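Local coordinates for protein PduO-type ATP--cob(I)alamin adenosyltransferase (Sulfolobus tokodaii, PDB 1WOZ) that probably transfers the adenosyl group of ATP to cob(I)alamin, as expected for a PduO-type corrinoid adenosyltransferase, and forms a trimer, at residues F37-W47 with E109-T117; R93-I104 with E168-W177. One frame throughout, in Å; residues are numbered along the deposited sequence.

Contact 1 (F37-W47 with E109-T117); sequences FIGFAISKIPW and EEASVLHVT
V113 O, on the helix that packs against A41, is gripped twice by T117: its OG1 lies 2.8 Å from V113 O, and its backbone N reaches the same oxygen from the opposite face of the carbonyl plane. The hydroxyl bond holds the rotation of T117 about CA-CB. With OG1 beside the backbone N (chi1 -57°), the methyl CG2 stands anti to that N and meets I38 CG1 at 3.5 Å, the two side chains crossing at about a right angle. One turn back, V113 CG1 comes within 3.6 Å of F40 CD1 and also lies against A41 CA and CB. Segments 37-44 and 109-117 run antiparallel, their axes 9.3 Å apart at 171°, and belong to helices 23-44 and 109-134, neighbours in the five-helix bundle characteristic of PduO-type adenosyltransferases. Further along, I45 CD1 sits 3.7 Å from L114 CD2. Next to it E110, bent at chi2 (87°), lays CG against K44 O and CB 3.7 Å from W47 CZ3, while its carboxylate continues to R164. P46 CG covers one face of the W47 indole. The bond from K44 NZ to E109 OE1 within the chain is weak, and the position of E109 OE1 is uncertain; K44 also bridges to E109 of the second subunit, and E109 to K44 of the third. An alanine at E109 removes the carboxylate and would probably leave K44 of the third subunit without this opposite charge at the interface.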
loop_
_atom_site.group_PDB
_atom_site.type_symbol
_atom_site.label_atom_id
_atom_site.label_comp_id
_atom_site.label_asym_id
_atom_site.label_seq_id
_atom_site.Cartn_x
_atom_site.Cartn_y
_atom_site.Cartn_z
ATOM N N PHE A 37 -0.573 -6.840 -4.604
ATOM C CA PHE A 37 -0.879 -7.196 -3.204
ATOM C C PHE A 37 -1.451 -8.629 -3.139
ATOM O O PHE A 37 -1.180 -9.385 -2.192
ATOM C CB PHE A 37 -1.871 -6.197 -2.577
ATOM C CG PHE A 37 -1.204 -4.958 -1.999
ATOM C CD1 PHE A 37 -0.556 -5.010 -0.768
ATOM C CD2 PHE A 37 -1.174 -3.765 -2.722
ATOM C CE1 PHE A 37 0.124 -3.884 -0.258
ATOM C CE2 PHE A 37 -0.497 -2.630 -2.240
ATOM C CZ PHE A 37 0.160 -2.685 -0.999
ATOM N N ILE A 38 -2.248 -9.011 -4.132
ATOM C CA ILE A 38 -2.783 -10.374 -4.123
ATOM C C ILE A 38 -1.624 -11.378 -4.232
ATOM O O ILE A 38 -1.608 -12.395 -3.540
ATOM C CB ILE A 38 -3.790 -10.604 -5.272
ATOM C CG1 ILE A 38 -5.116 -9.920 -4.920
ATOM C CG2 ILE A 38 -4.055 -12.111 -5.454
ATOM C CD1 ILE A 38 -6.106 -9.789 -6.091
ATOM N N GLY A 39 -0.650 -11.073 -5.095
ATOM C CA GLY A 39 0.503 -11.939 -5.249
ATOM C C GLY A 39 1.215 -12.050 -3.907
ATOM O O GLY A 39 1.678 -13.137 -3.542
ATOM N N PHE A 40 1.301 -10.936 -3.169
ATOM C CA PHE A 40 1.959 -10.941 -1.848
ATOM C C PHE A 40 1.137 -11.797 -0.861
ATOM O O PHE A 40 1.684 -12.631 -0.135
ATOM C CB PHE A 40 2.133 -9.485 -1.342
ATOM C CG PHE A 40 2.789 -9.369 0.024
ATOM C CD1 PHE A 40 2.197 -8.605 1.029
ATOM C CD2 PHE A 40 4.003 -9.999 0.296
ATOM C CE1 PHE A 40 2.801 -8.462 2.289
ATOM C CE2 PHE A 40 4.618 -9.865 1.557
ATOM C CZ PHE A 40 4.013 -9.096 2.548
ATOM N N ALA A 41 -0.182 -11.638 -0.857
ATOM C CA ALA A 41 -1.029 -12.451 0.042
ATOM C C ALA A 41 -0.833 -13.957 -0.249
ATOM O O ALA A 41 -0.717 -14.786 0.677
ATOM C CB ALA A 41 -2.462 -12.103 -0.151
ATOM N N ILE A 42 -0.818 -14.314 -1.535
ATOM C CA ILE A 42 -0.599 -15.709 -1.912
ATOM C C ILE A 42 0.734 -16.220 -1.354
ATOM O O ILE A 42 0.798 -17.320 -0.799
ATOM C CB ILE A 42 -0.614 -15.888 -3.458
ATOM C CG1 ILE A 42 -2.030 -15.641 -3.988
ATOM C CG2 ILE A 42 -0.108 -17.322 -3.849
ATOM C CD1 ILE A 42 -2.109 -15.481 -5.523
ATOM N N SER A 43 1.800 -15.432 -1.474
ATOM C CA SER A 43 3.098 -15.877 -0.965
ATOM C C SER A 43 3.113 -16.058 0.565
ATOM O O SER A 43 3.966 -16.763 1.101
ATOM C CB SER A 43 4.218 -14.894 -1.360
ATOM O OG SER A 43 4.218 -13.722 -0.540
ATOM N N LYS A 44 2.172 -15.442 1.266
ATOM C CA LYS A 44 2.141 -15.517 2.734
ATOM C C LYS A 44 1.101 -16.495 3.297
ATOM O O LYS A 44 1.026 -16.705 4.502
ATOM C CB LYS A 44 1.837 -14.128 3.317
ATOM C CG LYS A 44 2.818 -13.026 2.948
ATOM C CD LYS A 44 4.152 -13.240 3.605
ATOM C CE LYS A 44 4.063 -13.080 5.120
ATOM N NZ LYS A 44 5.399 -13.286 5.763
ATOM N N ILE A 45 0.308 -17.086 2.429
ATOM C CA ILE A 45 -0.768 -17.998 2.825
ATOM C C ILE A 45 -0.376 -19.438 2.484
ATOM O O ILE A 45 -0.055 -19.751 1.336
ATOM C CB ILE A 45 -2.077 -17.602 2.069
ATOM C CG1 ILE A 45 -2.637 -16.300 2.657
ATOM C CG2 ILE A 45 -3.115 -18.701 2.141
ATOM C CD1 ILE A 45 -3.724 -15.681 1.743
ATOM N N PRO A 46 -0.424 -20.339 3.473
ATOM C CA PRO A 46 -0.052 -21.733 3.225
ATOM C C PRO A 46 -1.169 -22.652 2.726
ATOM O O PRO A 46 -0.910 -23.782 2.319
ATOM C CB PRO A 46 0.457 -22.181 4.590
ATOM C CG PRO A 46 -0.554 -21.507 5.521
ATOM C CD PRO A 46 -0.667 -20.101 4.914
ATOM N N TRP A 47 -2.405 -22.188 2.737
ATOM C CA TRP A 47 -3.510 -23.063 2.364
ATOM C C TRP A 47 -3.756 -23.116 0.872
ATOM O O TRP A 47 -3.942 -22.088 0.212
ATOM C CB TRP A 47 -4.762 -22.627 3.112
ATOM C CG TRP A 47 -4.504 -22.487 4.594
ATOM C CD1 TRP A 47 -4.204 -23.484 5.484
ATOM C CD2 TRP A 47 -4.470 -21.265 5.337
ATOM N NE1 TRP A 47 -3.984 -22.955 6.735
ATOM C CE2 TRP A 47 -4.140 -21.596 6.676
ATOM C CE3 TRP A 47 -4.687 -19.926 5.002
ATOM C CZ2 TRP A 47 -4.014 -20.634 7.676
ATOM C CZ3 TRP A 47 -4.562 -18.957 6.004
ATOM C CH2 TRP A 47 -4.228 -19.320 7.326
ATOM N N GLU A 109 -0.981 -13.176 10.622
ATOM C CA GLU A 109 -0.343 -12.423 9.536
ATOM C C GLU A 109 -1.103 -12.718 8.233
ATOM O O GLU A 109 -1.238 -11.838 7.381
ATOM C CB GLU A 109 1.147 -12.804 9.415
ATOM C CG GLU A 109 1.911 -11.919 8.411
ATOM C CD GLU A 109 3.405 -12.183 8.402
ATOM O OE1 GLU A 109 4.095 -11.577 7.554
ATOM O OE2 GLU A 109 3.884 -12.979 9.239
ATOM N N GLU A 110 -1.609 -13.949 8.084
ATOM C CA GLU A 110 -2.368 -14.316 6.887
ATOM C C GLU A 110 -3.646 -13.480 6.752
ATOM O O GLU A 110 -3.917 -12.899 5.687
ATOM C CB GLU A 110 -2.741 -15.805 6.901
ATOM C CG GLU A 110 -1.556 -16.739 6.761
ATOM C CD GLU A 110 -0.890 -17.082 8.083
ATOM O OE1 GLU A 110 -1.251 -16.498 9.127
ATOM O OE2 GLU A 110 0.014 -17.947 8.073
ATOM N N ALA A 111 -4.434 -13.410 7.822
ATOM C CA ALA A 111 -5.647 -12.602 7.775
ATOM C C ALA A 111 -5.283 -11.114 7.603
ATOM O O ALA A 111 -5.986 -10.372 6.914
ATOM C CB ALA A 111 -6.462 -12.784 9.062
ATOM N N SER A 112 -4.188 -10.682 8.222
ATOM C CA SER A 112 -3.808 -9.273 8.126
ATOM C C SER A 112 -3.456 -8.886 6.699
ATOM O O SER A 112 -3.872 -7.827 6.234
ATOM C CB SER A 112 -2.622 -8.950 9.052
ATOM O OG SER A 112 -2.990 -9.140 10.411
ATOM N N VAL A 113 -2.697 -9.729 5.997
ATOM C CA VAL A 113 -2.344 -9.386 4.626
ATOM C C VAL A 113 -3.575 -9.435 3.729
ATOM O O VAL A 113 -3.683 -8.657 2.763
ATOM C CB VAL A 113 -1.223 -10.288 4.077
ATOM C CG1 VAL A 113 -0.821 -9.819 2.670
ATOM C CG2 VAL A 113 -0.001 -10.182 4.978
ATOM N N LEU A 114 -4.513 -10.335 4.043
ATOM C CA LEU A 114 -5.768 -10.414 3.280
ATOM C C LEU A 114 -6.600 -9.147 3.478
ATOM O O LEU A 114 -7.233 -8.664 2.528
ATOM C CB LEU A 114 -6.579 -11.655 3.695
ATOM C CG LEU A 114 -5.958 -12.950 3.092
ATOM C CD1 LEU A 114 -6.489 -14.180 3.842
ATOM C CD2 LEU A 114 -6.281 -13.062 1.596
ATOM N N HIS A 115 -6.615 -8.612 4.704
ATOM C CA HIS A 115 -7.355 -7.382 4.964
ATOM C C HIS A 115 -6.707 -6.193 4.253
ATOM O O HIS A 115 -7.398 -5.281 3.787
ATOM C CB HIS A 115 -7.433 -7.092 6.470
ATOM C CG HIS A 115 -8.541 -7.824 7.153
ATOM N ND1 HIS A 115 -9.864 -7.637 6.812
ATOM C CD2 HIS A 115 -8.529 -8.758 8.138
ATOM C CE1 HIS A 115 -10.621 -8.427 7.554
ATOM N NE2 HIS A 115 -9.836 -9.118 8.366
ATOM N N VAL A 116 -5.376 -6.171 4.206
ATOM C CA VAL A 116 -4.717 -5.078 3.496
ATOM C C VAL A 116 -5.122 -5.160 2.014
ATOM O O VAL A 116 -5.464 -4.153 1.381
ATOM C CB VAL A 116 -3.173 -5.185 3.593
ATOM C CG1 VAL A 116 -2.527 -4.287 2.531
ATOM C CG2 VAL A 116 -2.700 -4.791 5.007
ATOM N N THR A 117 -5.078 -6.370 1.474
ATOM C CA THR A 117 -5.426 -6.603 0.077
ATOM C C THR A 117 -6.891 -6.201 -0.152
ATOM O O THR A 117 -7.227 -5.559 -1.155
ATOM C CB THR A 117 -5.168 -8.087 -0.266
ATOM O OG1 THR A 117 -3.792 -8.376 0.019
ATOM C CG2 THR A 117 -5.425 -8.375 -1.746
#

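Contact 2 (R93-I104 with E168-W177); sequences RKESGPVKLFVI and EKIYDIGKFW
R93 holds the C-terminal carboxylate of W177 while its aliphatic part runs past the indole in the opposite sense. With CG anti to the backbone N and the chain bent at chi2 (67°), CD comes over one face of the tryptophan, 4.2 Å from the centroid of its six-membered ring, a CH-pi contact. The guanidinium stands steeply to that ring, at 80°. R93 NH2 bonds W177 OXT at 3.1 Å, close to the guanidinium plane, and NE adds weak bonds to both carboxylate oxygens; the peptide joining G97 to P98 lies over one guanidinium face. V99 N also donates to W177 O, so the terminal charge is met by side chain and backbone together. W177 itself has CG anti to its N, and its CB packs 4.0 Å from L101 CD1. From here the C-terminal tail runs antiparallel to the connection between helices 79-96 and 109-134, forming a short, weakly bonded two-stranded antiparallel sheet, 103-104 with 169-173, and a further stretch of pairing beyond the corner at G174. On one side of it I170 CD1 lies 4.3 Å from both V99 CG2 and V103 CG2. A cis peptide before F102 marks the bend in the other chain. I173 carries CG1 between its backbone N and carbonyl carbon (chi1 59°), which lets CD1 sit over the F102 ring, 3.7 Å from its centroid, while I173 CG2 touches F102 CE1 at 3.4 Å. The F102 side chain is also about 4 Å from a bound polyether. Y171 meets F102 CD1 with its ring edge, and its hydroxyl goes on to E66 of the third subunit. D172 OD1 accepts from G174 N at 2.8 Å, an Asx turn.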
loop_
_atom_site.group_PDB
_atom_site.type_symbol
_atom_site.label_atom_id
_atom_site.label_comp_id
_atom_site.label_asym_id
_atom_site.label_seq_id
_atom_site.Cartn_x
_atom_site.Cartn_y
_atom_site.Cartn_z
ATOM N N ARG A 93 -17.332 -18.678 4.227
ATOM C CA ARG A 93 -18.181 -18.277 5.327
ATOM C C ARG A 93 -18.782 -19.512 5.998
ATOM O O ARG A 93 -19.024 -19.507 7.209
ATOM C CB ARG A 93 -19.273 -17.339 4.812
ATOM C CG ARG A 93 -20.431 -17.159 5.772
ATOM C CD ARG A 93 -20.054 -16.415 7.072
ATOM N NE ARG A 93 -21.264 -16.234 7.871
ATOM C CZ ARG A 93 -21.976 -17.243 8.382
ATOM N NH1 ARG A 93 -21.584 -18.500 8.202
ATOM N NH2 ARG A 93 -23.118 -17.003 9.018
ATOM N N LYS A 94 -19.039 -20.567 5.226
ATOM C CA LYS A 94 -19.572 -21.795 5.832
ATOM C C LYS A 94 -18.540 -22.333 6.810
ATOM O O LYS A 94 -18.893 -22.856 7.874
ATOM C CB LYS A 94 -19.876 -22.881 4.782
ATOM C CG LYS A 94 -21.182 -22.684 4.013
ATOM C CD LYS A 94 -21.364 -23.789 2.952
ATOM C CE LYS A 94 -22.821 -23.936 2.498
ATOM N NZ LYS A 94 -23.486 -22.623 2.242
ATOM N N GLU A 95 -17.260 -22.197 6.466
ATOM C CA GLU A 95 -16.213 -22.696 7.353
ATOM C C GLU A 95 -15.996 -21.802 8.570
ATOM O O GLU A 95 -15.810 -22.302 9.676
ATOM C CB GLU A 95 -14.868 -22.840 6.616
ATOM C CG GLU A 95 -13.768 -23.516 7.471
ATOM C CD GLU A 95 -12.431 -23.650 6.756
ATOM O OE1 GLU A 95 -12.398 -23.723 5.500
ATOM O OE2 GLU A 95 -11.406 -23.697 7.458
ATOM N N SER A 96 -16.000 -20.486 8.379
ATOM C CA SER A 96 -15.753 -19.594 9.504
ATOM C C SER A 96 -16.954 -19.470 10.419
ATOM O O SER A 96 -16.806 -19.208 11.611
ATOM C CB SER A 96 -15.361 -18.184 9.020
ATOM O OG SER A 96 -16.459 -17.534 8.411
ATOM N N GLY A 97 -18.144 -19.677 9.873
ATOM C CA GLY A 97 -19.323 -19.500 10.702
ATOM C C GLY A 97 -19.629 -18.005 10.769
ATOM O O GLY A 97 -18.909 -17.186 10.170
ATOM N N PRO A 98 -20.681 -17.608 11.499
ATOM C CA PRO A 98 -21.040 -16.189 11.605
ATOM C C PRO A 98 -20.040 -15.338 12.382
ATOM O O PRO A 98 -19.410 -15.797 13.333
ATOM C CB PRO A 98 -22.411 -16.224 12.294
ATOM C CG PRO A 98 -22.280 -17.437 13.218
ATOM C CD PRO A 98 -21.598 -18.457 12.287
ATOM N N VAL A 99 -19.910 -14.085 11.973
ATOM C CA VAL A 99 -19.009 -13.165 12.656
ATOM C C VAL A 99 -19.742 -11.847 12.923
ATOM O O VAL A 99 -20.534 -11.391 12.100
ATOM C CB VAL A 99 -17.722 -12.879 11.800
ATOM C CG1 VAL A 99 -18.080 -12.045 10.534
ATOM C CG2 VAL A 99 -16.686 -12.136 12.640
ATOM N N LYS A 100 -19.504 -11.267 14.098
ATOM C CA LYS A 100 -20.084 -9.978 14.456
ATOM C C LYS A 100 -19.390 -8.899 13.622
ATOM O O LYS A 100 -18.200 -9.035 13.283
ATOM C CB LYS A 100 -19.804 -9.656 15.924
ATOM C CG LYS A 100 -20.572 -10.497 16.949
ATOM C CD LYS A 100 -20.086 -10.118 18.349
ATOM C CE LYS A 100 -21.147 -10.350 19.414
ATOM N NZ LYS A 100 -21.553 -11.767 19.435
ATOM N N LEU A 101 -20.123 -7.827 13.322
ATOM C CA LEU A 101 -19.590 -6.685 12.568
ATOM C C LEU A 101 -19.514 -5.497 13.545
ATOM O O LEU A 101 -20.334 -5.405 14.471
ATOM C CB LEU A 101 -20.533 -6.373 11.394
ATOM C CG LEU A 101 -20.714 -7.572 10.445
ATOM C CD1 LEU A 101 -21.764 -7.232 9.373
ATOM C CD2 LEU A 101 -19.351 -7.917 9.792
ATOM N N PHE A 102 -18.531 -4.604 13.390
ATOM C CA PHE A 102 -17.497 -4.668 12.356
ATOM C C PHE A 102 -16.295 -5.466 12.827
ATOM O O PHE A 102 -15.981 -5.476 14.005
ATOM C CB PHE A 102 -16.964 -3.266 12.033
ATOM C CG PHE A 102 -17.940 -2.377 11.359
ATOM C CD1 PHE A 102 -18.207 -1.113 11.872
ATOM C CD2 PHE A 102 -18.571 -2.776 10.188
ATOM C CE1 PHE A 102 -19.092 -0.256 11.221
ATOM C CE2 PHE A 102 -19.460 -1.923 9.532
ATOM C CZ PHE A 102 -19.718 -0.664 10.051
ATOM N N VAL A 103 -15.613 -6.112 11.887
ATOM C CA VAL A 103 -14.399 -6.844 12.200
ATOM C C VAL A 103 -13.246 -5.827 12.107
ATOM O O VAL A 103 -13.142 -5.084 11.127
ATOM C CB VAL A 103 -14.163 -8.000 11.185
ATOM C CG1 VAL A 103 -12.707 -8.497 11.267
ATOM C CG2 VAL A 103 -15.135 -9.138 11.489
ATOM N N ILE A 104 -12.411 -5.774 13.142
ATOM C CA ILE A 104 -11.249 -4.878 13.150
ATOM C C ILE A 104 -10.197 -5.657 12.371
ATOM O O ILE A 104 -9.787 -6.756 12.779
ATOM C CB ILE A 104 -10.773 -4.601 14.588
ATOM C CG1 ILE A 104 -11.871 -3.819 15.339
ATOM C CG2 ILE A 104 -9.424 -3.822 14.555
ATOM C CD1 ILE A 104 -11.561 -3.536 16.835
ATOM N N GLU A 168 -11.381 -13.036 16.305
ATOM C CA GLU A 168 -11.614 -11.780 15.617
ATOM C C GLU A 168 -11.795 -10.674 16.655
ATOM O O GLU A 168 -12.400 -10.896 17.712
ATOM C CB GLU A 168 -12.895 -11.854 14.788
ATOM C CG GLU A 168 -12.883 -12.903 13.689
ATOM C CD GLU A 168 -11.811 -12.636 12.656
ATOM O OE1 GLU A 168 -11.427 -11.461 12.501
ATOM O OE2 GLU A 168 -11.372 -13.597 11.996
ATOM N N LYS A 169 -11.262 -9.495 16.357
ATOM C CA LYS A 169 -11.430 -8.332 17.226
ATOM C C LYS A 169 -12.634 -7.621 16.600
ATOM O O LYS A 169 -12.688 -7.470 15.397
ATOM C CB LYS A 169 -10.219 -7.403 17.148
ATOM C CG LYS A 169 -8.880 -8.093 17.356
ATOM C CD LYS A 169 -8.629 -8.425 18.804
ATOM C CE LYS A 169 -7.176 -8.908 19.000
ATOM N NZ LYS A 169 -6.831 -8.999 20.431
ATOM N N ILE A 170 -13.577 -7.188 17.423
ATOM C CA ILE A 170 -14.806 -6.551 16.955
ATOM C C ILE A 170 -15.052 -5.117 17.485
ATOM O O ILE A 170 -14.811 -4.821 18.662
ATOM C CB ILE A 170 -16.051 -7.400 17.400
ATOM C CG1 ILE A 170 -15.806 -8.907 17.158
ATOM C CG2 ILE A 170 -17.329 -6.913 16.670
ATOM C CD1 ILE A 170 -15.644 -9.329 15.705
ATOM N N TYR A 171 -15.525 -4.244 16.600
ATOM C CA TYR A 171 -15.932 -2.888 16.960
ATOM C C TYR A 171 -17.418 -3.080 16.653
ATOM O O TYR A 171 -17.894 -2.846 15.535
ATOM C CB TYR A 171 -15.349 -1.840 16.030
ATOM C CG TYR A 171 -15.788 -0.448 16.434
ATOM C CD1 TYR A 171 -15.124 0.248 17.452
ATOM C CD2 TYR A 171 -16.891 0.165 15.819
ATOM C CE1 TYR A 171 -15.539 1.515 17.844
ATOM C CE2 TYR A 171 -17.319 1.444 16.208
ATOM C CZ TYR A 171 -16.635 2.109 17.214
ATOM O OH TYR A 171 -17.003 3.382 17.551
ATOM N N ASP A 172 -18.125 -3.541 17.672
ATOM C CA ASP A 172 -19.522 -3.924 17.585
ATOM C C ASP A 172 -20.588 -2.914 17.202
ATOM O O ASP A 172 -20.859 -1.973 17.953
ATOM C CB ASP A 172 -19.909 -4.587 18.907
ATOM C CG ASP A 172 -20.918 -5.678 18.719
ATOM O OD1 ASP A 172 -21.882 -5.448 17.964
ATOM O OD2 ASP A 172 -20.736 -6.762 19.325
ATOM N N ILE A 173 -21.223 -3.139 16.058
ATOM C CA ILE A 173 -22.286 -2.241 15.593
ATOM C C ILE A 173 -23.659 -2.911 15.695
ATOM O O ILE A 173 -24.651 -2.374 15.220
ATOM C CB ILE A 173 -22.064 -1.780 14.132
ATOM C CG1 ILE A 173 -22.000 -2.994 13.199
ATOM C CG2 ILE A 173 -20.821 -0.944 14.055
ATOM C CD1 ILE A 173 -22.168 -2.669 11.751
ATOM N N GLY A 174 -23.704 -4.098 16.295
ATOM C CA GLY A 174 -24.972 -4.776 16.491
ATOM C C GLY A 174 -25.489 -5.705 15.417
ATOM O O GLY A 174 -26.596 -6.239 15.544
ATOM N N LYS A 175 -24.704 -5.915 14.366
ATOM C CA LYS A 175 -25.119 -6.804 13.277
ATOM C C LYS A 175 -24.092 -7.921 13.128
ATOM O O LYS A 175 -22.966 -7.776 13.589
ATOM C CB LYS A 175 -25.166 -6.017 11.957
ATOM C CG LYS A 175 -26.179 -4.872 11.930
ATOM C CD LYS A 175 -27.590 -5.421 11.840
ATOM C CE LYS A 175 -27.742 -6.291 10.584
ATOM N NZ LYS A 175 -29.118 -6.816 10.432
ATOM N N PHE A 176 -24.471 -9.032 12.501
ATOM C CA PHE A 176 -23.498 -10.094 12.258
ATOM C C PHE A 176 -23.671 -10.597 10.824
ATOM O O PHE A 176 -24.720 -10.399 10.198
ATOM C CB PHE A 176 -23.629 -11.246 13.288
ATOM C CG PHE A 176 -24.875 -12.094 13.129
ATOM C CD1 PHE A 176 -24.913 -13.137 12.198
ATOM C CD2 PHE A 176 -26.009 -11.849 13.912
ATOM C CE1 PHE A 176 -26.057 -13.936 12.042
ATOM C CE2 PHE A 176 -27.160 -12.638 13.769
ATOM C CZ PHE A 176 -27.186 -13.682 12.831
ATOM N N TRP A 177 -22.635 -11.227 10.290
ATOM C CA TRP A 177 -22.703 -11.734 8.935
ATOM C C TRP A 177 -22.422 -13.229 8.917
ATOM O O TRP A 177 -21.362 -13.630 9.447
ATOM C CB TRP A 177 -21.685 -11.014 8.045
ATOM C CG TRP A 177 -21.679 -11.587 6.666
ATOM C CD1 TRP A 177 -22.756 -11.693 5.815
ATOM C CD2 TRP A 177 -20.565 -12.171 5.977
ATOM N NE1 TRP A 177 -22.375 -12.310 4.641
ATOM C CE2 TRP A 177 -21.039 -12.610 4.712
ATOM C CE3 TRP A 177 -19.217 -12.366 6.301
ATOM C CZ2 TRP A 177 -20.205 -13.233 3.777
ATOM C CZ3 TRP A 177 -18.386 -12.985 5.373
ATOM C CH2 TRP A 177 -18.883 -13.411 4.125
ATOM O OXT TRP A 177 -23.256 -13.981 8.368
HETATM O O HOH W 1 -10.068 -9.297 13.873
#

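Contact 1 is a largely buried helix-helix interface; contact 2 lies on the surface, the centres of the two contacts about 20 Å apart. Their segments alternate along the chain, with strand 103-104 leading into helix 109-134, and the two contacts meet where H115 NE2 packs 4.1 Å from V103 CG1. Both have side chains against helix 140-163, and both reach the third subunit. The chemistry follows the place in the fold: between the helices of contact 1 aliphatic side chains and aromatic rings predominate, with charges kept to one end, whereas in contact 2 segments with little regular structure are joined by backbone bonds, an ion pair at the chain terminus and side-chain packing such as I173 on F102.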